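Local coordinates for putative lipoprotein (Bacteroides fragilis, PDB 3QNK) that probably binds glycans at the cell surface as a SusD-like outer-membrane lipoprotein, in the manner of its starch-binding relatives, at residues Lys150-Thr164 with Ala184-Arg197. Sequence-based numbering, arbitrary orientation.
Sequences KECYDFILEDLKKAT and AYALKSRVELYDKR
R197 reaches back across the interface to D154, putting both terminal nitrogens on one oxygen: NH2 to D154 OD1 is 2.7 Å and NH1 to the same D154 OD1 is 3.0 Å. Both bonds lie close to the guanidinium plane, and the carboxylate and guanidinium planes stand 81° apart, nearly perpendicular. The side-on pair of R197, NE and NH2, goes to D195 OD2, with NE at 2.7 Å from that oxygen. K150 NZ adds a third donor to D195 OD2 at 3.0 Å, arriving from above the carboxylate plane. Three N-H donors from two cations thus probably stabilise the negative charge of D195. Its carboxylate also stacks nearly parallel on the Y153 ring, with D195 CB over that face, while L157 CD1 lies against one face of the R197 guanidinium.

The salt-bridge network of K150, D154, D195 and R197 ties the first turns of helix 149-166 to the turn joining helix 181-194 to helix 198-209, where R197 is the N-cap. Segments 150-164 and 184-194 run antiparallel, at 157°, in the alpha-alpha superhelix of the SusD fold. A Schellman motif ends the second helix: K196 takes positive phi and R197 N bonds E192 O. Knobs-into-holes packing sets L160 among A184, L187, K188 and V191, and V191 among Y153, I156, L157 and L160. E192 OE1 is satisfied by S204 of helix 198-209, and K188 NZ also bonds S204. T164 OG1, between backbone N and carbonyl carbon (chi1 68°), bonds K161 O at 2.7 Å, leaving T164 CG2 centred over the Y185 ring, 3.5 Å from its centroid.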
loop_
_atom_site.group_PDB
_atom_site.type_symbol
_atom_site.label_atom_id
_atom_site.label_comp_id
_atom_site.label_asym_id
_atom_site.label_seq_id
_atom_site.Cartn_x
_atom_site.Cartn_y
_atom_site.Cartn_z
ATOM N N LYS B 150 0.976 -10.461 -25.776
ATOM C CA LYS B 150 1.199 -9.802 -27.068
ATOM C C LYS B 150 0.417 -8.504 -27.148
ATOM O O LYS B 150 1.003 -7.480 -27.517
ATOM C CB LYS B 150 0.856 -10.715 -28.268
ATOM C CG LYS B 150 1.670 -10.387 -29.535
ATOM C CD LYS B 150 3.153 -10.875 -29.445
ATOM C CE LYS B 150 4.053 -10.483 -30.610
ATOM N NZ LYS B 150 5.473 -10.906 -30.392
ATOM N N GLU B 151 -0.884 -8.535 -26.756
ATOM C CA GLU B 151 -1.781 -7.375 -26.718
ATOM C C GLU B 151 -1.251 -6.281 -25.784
ATOM O O GLU B 151 -1.331 -5.091 -26.095
ATOM C CB GLU B 151 -3.139 -7.815 -26.211
ATOM C CG GLU B 151 -4.241 -7.871 -27.230
ATOM C CD GLU B 151 -5.600 -7.871 -26.555
ATOM O OE1 GLU B 151 -5.938 -8.860 -25.856
ATOM O OE2 GLU B 151 -6.288 -6.828 -26.657
ATOM N N CYS B 152 -0.734 -6.691 -24.624
ATOM C CA CYS B 152 -0.181 -5.797 -23.619
ATOM C C CYS B 152 1.087 -5.120 -24.166
ATOM O O CYS B 152 1.194 -3.894 -24.074
ATOM C CB CYS B 152 0.079 -6.559 -22.324
ATOM S SG CYS B 152 -1.432 -7.189 -21.526
ATOM N N TYR B 153 1.978 -5.895 -24.843
ATOM C CA TYR B 153 3.171 -5.316 -25.460
ATOM C C TYR B 153 2.768 -4.341 -26.578
ATOM O O TYR B 153 3.381 -3.284 -26.702
ATOM C CB TYR B 153 4.133 -6.397 -25.968
ATOM C CG TYR B 153 5.041 -6.927 -24.884
ATOM C CD1 TYR B 153 6.032 -6.131 -24.323
ATOM C CD2 TYR B 153 4.912 -8.227 -24.417
ATOM C CE1 TYR B 153 6.869 -6.619 -23.316
ATOM C CE2 TYR B 153 5.750 -8.728 -23.425
ATOM C CZ TYR B 153 6.724 -7.923 -22.873
ATOM O OH TYR B 153 7.496 -8.434 -21.858
ATOM N N ASP B 154 1.673 -4.653 -27.320
ATOM C CA ASP B 154 1.111 -3.774 -28.357
ATOM C C ASP B 154 0.619 -2.463 -27.737
ATOM O O ASP B 154 0.922 -1.399 -28.269
ATOM C CB ASP B 154 -0.041 -4.452 -29.112
ATOM C CG ASP B 154 0.338 -5.557 -30.068
ATOM O OD1 ASP B 154 1.537 -5.671 -30.407
ATOM O OD2 ASP B 154 -0.575 -6.258 -30.550
ATOM N N PHE B 155 -0.105 -2.539 -26.596
ATOM C CA PHE B 155 -0.615 -1.368 -25.866
ATOM C C PHE B 155 0.539 -0.458 -25.446
ATOM O O PHE B 155 0.510 0.720 -25.782
ATOM C CB PHE B 155 -1.448 -1.804 -24.636
ATOM C CG PHE B 155 -2.216 -0.707 -23.948
ATOM C CD1 PHE B 155 -1.593 0.134 -23.030
ATOM C CD2 PHE B 155 -3.573 -0.544 -24.170
ATOM C CE1 PHE B 155 -2.301 1.150 -22.395
ATOM C CE2 PHE B 155 -4.287 0.449 -23.507
ATOM C CZ PHE B 155 -3.641 1.298 -22.634
ATOM N N ILE B 156 1.565 -1.014 -24.765
ATOM C CA ILE B 156 2.761 -0.293 -24.300
ATOM C C ILE B 156 3.439 0.401 -25.475
ATOM O O ILE B 156 3.722 1.601 -25.410
ATOM C CB ILE B 156 3.757 -1.223 -23.536
ATOM C CG1 ILE B 156 3.126 -1.800 -22.243
ATOM C CG2 ILE B 156 5.057 -0.486 -23.214
ATOM C CD1 ILE B 156 3.794 -3.066 -21.760
ATOM N N LEU B 157 3.662 -0.345 -26.557
ATOM C CA LEU B 157 4.356 0.174 -27.737
ATOM C C LEU B 157 3.548 1.220 -28.484
ATOM O O LEU B 157 4.147 2.121 -29.061
ATOM C CB LEU B 157 4.776 -0.981 -28.657
ATOM C CG LEU B 157 5.884 -1.897 -28.074
ATOM C CD1 LEU B 157 6.047 -3.169 -28.870
ATOM C CD2 LEU B 157 7.184 -1.148 -27.923
ATOM N N GLU B 158 2.203 1.158 -28.452
ATOM C CA GLU B 158 1.389 2.192 -29.091
ATOM C C GLU B 158 1.504 3.497 -28.303
ATOM O O GLU B 158 1.621 4.553 -28.911
ATOM C CB GLU B 158 -0.066 1.756 -29.248
ATOM C CG GLU B 158 -0.429 1.552 -30.710
ATOM C CD GLU B 158 -0.251 2.752 -31.628
ATOM O OE1 GLU B 158 -0.956 3.769 -31.425
ATOM O OE2 GLU B 158 0.571 2.665 -32.571
ATOM N N ASP B 159 1.565 3.408 -26.956
ATOM C CA ASP B 159 1.756 4.552 -26.047
ATOM C C ASP B 159 3.120 5.194 -26.291
ATOM O O ASP B 159 3.200 6.419 -26.368
ATOM C CB ASP B 159 1.626 4.132 -24.560
ATOM C CG ASP B 159 0.267 4.380 -23.905
ATOM O OD1 ASP B 159 -0.543 5.141 -24.479
ATOM O OD2 ASP B 159 0.036 3.851 -22.790
ATOM N N LEU B 160 4.178 4.370 -26.462
ATOM C CA LEU B 160 5.534 4.853 -26.712
ATOM C C LEU B 160 5.670 5.415 -28.112
ATOM O O LEU B 160 6.429 6.376 -28.295
ATOM C CB LEU B 160 6.589 3.780 -26.444
ATOM C CG LEU B 160 6.781 3.418 -24.967
ATOM C CD1 LEU B 160 7.556 2.148 -24.823
ATOM C CD2 LEU B 160 7.417 4.570 -24.176
ATOM N N LYS B 161 4.901 4.888 -29.093
ATOM C CA LYS B 161 4.880 5.448 -30.456
ATOM C C LYS B 161 4.323 6.860 -30.386
ATOM O O LYS B 161 4.927 7.769 -30.954
ATOM C CB LYS B 161 4.057 4.576 -31.425
ATOM C CG LYS B 161 3.877 5.209 -32.796
ATOM C CD LYS B 161 3.305 4.265 -33.830
ATOM C CE LYS B 161 2.568 4.976 -34.955
ATOM N NZ LYS B 161 1.119 5.181 -34.646
ATOM N N LYS B 162 3.198 7.046 -29.643
ATOM C CA LYS B 162 2.544 8.351 -29.468
ATOM C C LYS B 162 3.514 9.303 -28.759
ATOM O O LYS B 162 3.674 10.430 -29.210
ATOM C CB LYS B 162 1.186 8.234 -28.730
ATOM N N ALA B 163 4.257 8.801 -27.747
ATOM C CA ALA B 163 5.273 9.552 -26.996
ATOM C C ALA B 163 6.392 10.082 -27.915
ATOM O O ALA B 163 6.642 11.290 -27.886
ATOM C CB ALA B 163 5.861 8.697 -25.891
ATOM N N THR B 164 7.023 9.210 -28.769
ATOM C CA THR B 164 8.076 9.625 -29.742
ATOM C C THR B 164 7.562 10.731 -30.709
ATOM O O THR B 164 8.333 11.609 -31.107
ATOM C CB THR B 164 8.604 8.437 -30.584
ATOM O OG1 THR B 164 7.601 7.944 -31.475
ATOM C CG2 THR B 164 9.147 7.306 -29.751
ATOM N N ALA B 184 11.664 7.883 -24.840
ATOM C CA ALA B 184 10.572 7.090 -25.409
ATOM C C ALA B 184 11.113 6.030 -26.376
ATOM O O ALA B 184 10.732 4.868 -26.259
ATOM C CB ALA B 184 9.572 7.989 -26.104
ATOM N N TYR B 185 12.044 6.407 -27.281
ATOM C CA TYR B 185 12.640 5.463 -28.225
ATOM C C TYR B 185 13.471 4.422 -27.493
ATOM O O TYR B 185 13.389 3.231 -27.826
ATOM C CB TYR B 185 13.489 6.187 -29.279
ATOM C CG TYR B 185 12.714 6.650 -30.496
ATOM C CD1 TYR B 185 12.150 5.732 -31.381
ATOM C CD2 TYR B 185 12.626 8.008 -30.819
ATOM C CE1 TYR B 185 11.440 6.156 -32.505
ATOM C CE2 TYR B 185 11.955 8.443 -31.966
ATOM C CZ TYR B 185 11.364 7.513 -32.807
ATOM O OH TYR B 185 10.689 7.937 -33.932
ATOM N N ALA B 186 14.249 4.858 -26.482
ATOM C CA ALA B 186 15.067 3.966 -25.666
ATOM C C ALA B 186 14.180 2.948 -24.915
ATOM O O ALA B 186 14.493 1.759 -24.954
ATOM C CB ALA B 186 15.918 4.761 -24.695
ATOM N N LEU B 187 13.044 3.383 -24.319
ATOM C CA LEU B 187 12.168 2.436 -23.636
ATOM C C LEU B 187 11.546 1.501 -24.649
ATOM O O LEU B 187 11.509 0.297 -24.384
ATOM C CB LEU B 187 11.087 3.112 -22.762
ATOM C CG LEU B 187 10.265 2.194 -21.788
ATOM C CD1 LEU B 187 11.151 1.406 -20.855
ATOM C CD2 LEU B 187 9.258 2.989 -20.978
ATOM N N LYS B 188 11.158 2.024 -25.833
ATOM C CA LYS B 188 10.559 1.267 -26.929
ATOM C C LYS B 188 11.459 0.102 -27.310
ATOM O O LYS B 188 10.980 -1.035 -27.329
ATOM C CB LYS B 188 10.285 2.179 -28.145
ATOM C CG LYS B 188 9.155 1.737 -29.067
ATOM C CD LYS B 188 8.664 2.818 -30.037
ATOM C CE LYS B 188 8.251 2.238 -31.386
ATOM N NZ LYS B 188 9.349 2.258 -32.414
ATOM N N SER B 189 12.781 0.359 -27.519
ATOM C CA SER B 189 13.754 -0.680 -27.905
ATOM C C SER B 189 13.828 -1.814 -26.863
ATOM O O SER B 189 13.918 -2.974 -27.273
ATOM C CB SER B 189 15.143 -0.086 -28.146
ATOM O OG SER B 189 15.833 0.289 -26.965
ATOM N N ARG B 190 13.766 -1.507 -25.539
ATOM C CA ARG B 190 13.798 -2.548 -24.503
ATOM C C ARG B 190 12.512 -3.361 -24.508
ATOM O O ARG B 190 12.591 -4.595 -24.503
ATOM C CB ARG B 190 14.024 -1.956 -23.120
ATOM C CG ARG B 190 14.374 -3.025 -22.103
ATOM C CD ARG B 190 14.102 -2.529 -20.714
ATOM N NE ARG B 190 15.078 -1.517 -20.320
ATOM C CZ ARG B 190 15.100 -0.908 -19.141
ATOM N NH1 ARG B 190 14.183 -1.190 -18.223
ATOM N NH2 ARG B 190 16.035 -0.006 -18.872
ATOM N N VAL B 191 11.322 -2.665 -24.536
ATOM C CA VAL B 191 9.992 -3.295 -24.601
ATOM C C VAL B 191 9.916 -4.233 -25.853
ATOM O O VAL B 191 9.466 -5.382 -25.734
ATOM C CB VAL B 191 8.866 -2.239 -24.583
ATOM C CG1 VAL B 191 7.501 -2.887 -24.717
ATOM C CG2 VAL B 191 8.916 -1.430 -23.301
ATOM N N GLU B 192 10.429 -3.772 -27.002
ATOM C CA GLU B 192 10.475 -4.551 -28.233
ATOM C C GLU B 192 11.415 -5.758 -28.100
ATOM O O GLU B 192 11.112 -6.829 -28.621
ATOM C CB GLU B 192 10.905 -3.683 -29.429
ATOM C CG GLU B 192 9.885 -2.636 -29.867
ATOM C CD GLU B 192 10.395 -1.511 -30.764
ATOM O OE1 GLU B 192 11.589 -1.154 -30.654
ATOM O OE2 GLU B 192 9.595 -0.966 -31.562
ATOM N N LEU B 193 12.542 -5.599 -27.386
ATOM C CA LEU B 193 13.509 -6.678 -27.178
ATOM C C LEU B 193 12.918 -7.756 -26.265
ATOM O O LEU B 193 13.084 -8.959 -26.522
ATOM C CB LEU B 193 14.822 -6.117 -26.598
ATOM C CG LEU B 193 15.999 -7.095 -26.435
ATOM C CD1 LEU B 193 16.497 -7.604 -27.787
ATOM C CD2 LEU B 193 17.117 -6.462 -25.669
ATOM N N TYR B 194 12.222 -7.316 -25.203
ATOM C CA TYR B 194 11.544 -8.191 -24.244
ATOM C C TYR B 194 10.513 -9.062 -24.972
ATOM O O TYR B 194 10.434 -10.236 -24.646
ATOM C CB TYR B 194 10.920 -7.366 -23.082
ATOM C CG TYR B 194 11.900 -7.026 -21.964
ATOM C CD1 TYR B 194 13.254 -6.825 -22.229
ATOM C CD2 TYR B 194 11.490 -6.989 -20.635
ATOM C CE1 TYR B 194 14.173 -6.598 -21.201
ATOM C CE2 TYR B 194 12.402 -6.727 -19.595
ATOM C CZ TYR B 194 13.740 -6.505 -19.889
ATOM O OH TYR B 194 14.660 -6.201 -18.911
ATOM N N ASP B 195 9.844 -8.542 -26.037
ATOM C CA ASP B 195 8.856 -9.278 -26.832
ATOM C C ASP B 195 9.433 -9.855 -28.155
ATOM O O ASP B 195 8.669 -10.259 -29.062
ATOM C CB ASP B 195 7.625 -8.400 -27.135
ATOM C CG ASP B 195 6.414 -9.215 -27.553
ATOM O OD1 ASP B 195 6.300 -10.392 -27.108
ATOM O OD2 ASP B 195 5.602 -8.698 -28.357
ATOM N N LYS B 196 10.777 -9.914 -28.259
ATOM C CA LYS B 196 11.498 -10.495 -29.393
ATOM C C LYS B 196 11.103 -9.879 -30.770
ATOM O O LYS B 196 11.178 -10.564 -31.803
ATOM C CB LYS B 196 11.356 -12.045 -29.427
ATOM C CG LYS B 196 11.796 -12.743 -28.147
ATOM C CD LYS B 196 11.966 -14.206 -28.389
ATOM C CE LYS B 196 12.649 -14.957 -27.271
ATOM N NZ LYS B 196 12.643 -16.429 -27.534
ATOM N N ARG B 197 10.785 -8.566 -30.788
ATOM C CA ARG B 197 10.485 -7.795 -31.996
ATOM C C ARG B 197 11.782 -7.161 -32.478
ATOM O O ARG B 197 11.941 -5.943 -32.449
ATOM C CB ARG B 197 9.406 -6.721 -31.698
ATOM C CG ARG B 197 8.153 -7.278 -31.065
ATOM C CD ARG B 197 7.086 -6.228 -30.915
ATOM N NE ARG B 197 5.958 -6.760 -30.155
ATOM C CZ ARG B 197 4.705 -6.329 -30.248
ATOM N NH1 ARG B 197 4.391 -5.340 -31.078
ATOM N NH2 ARG B 197 3.753 -6.892 -29.521
#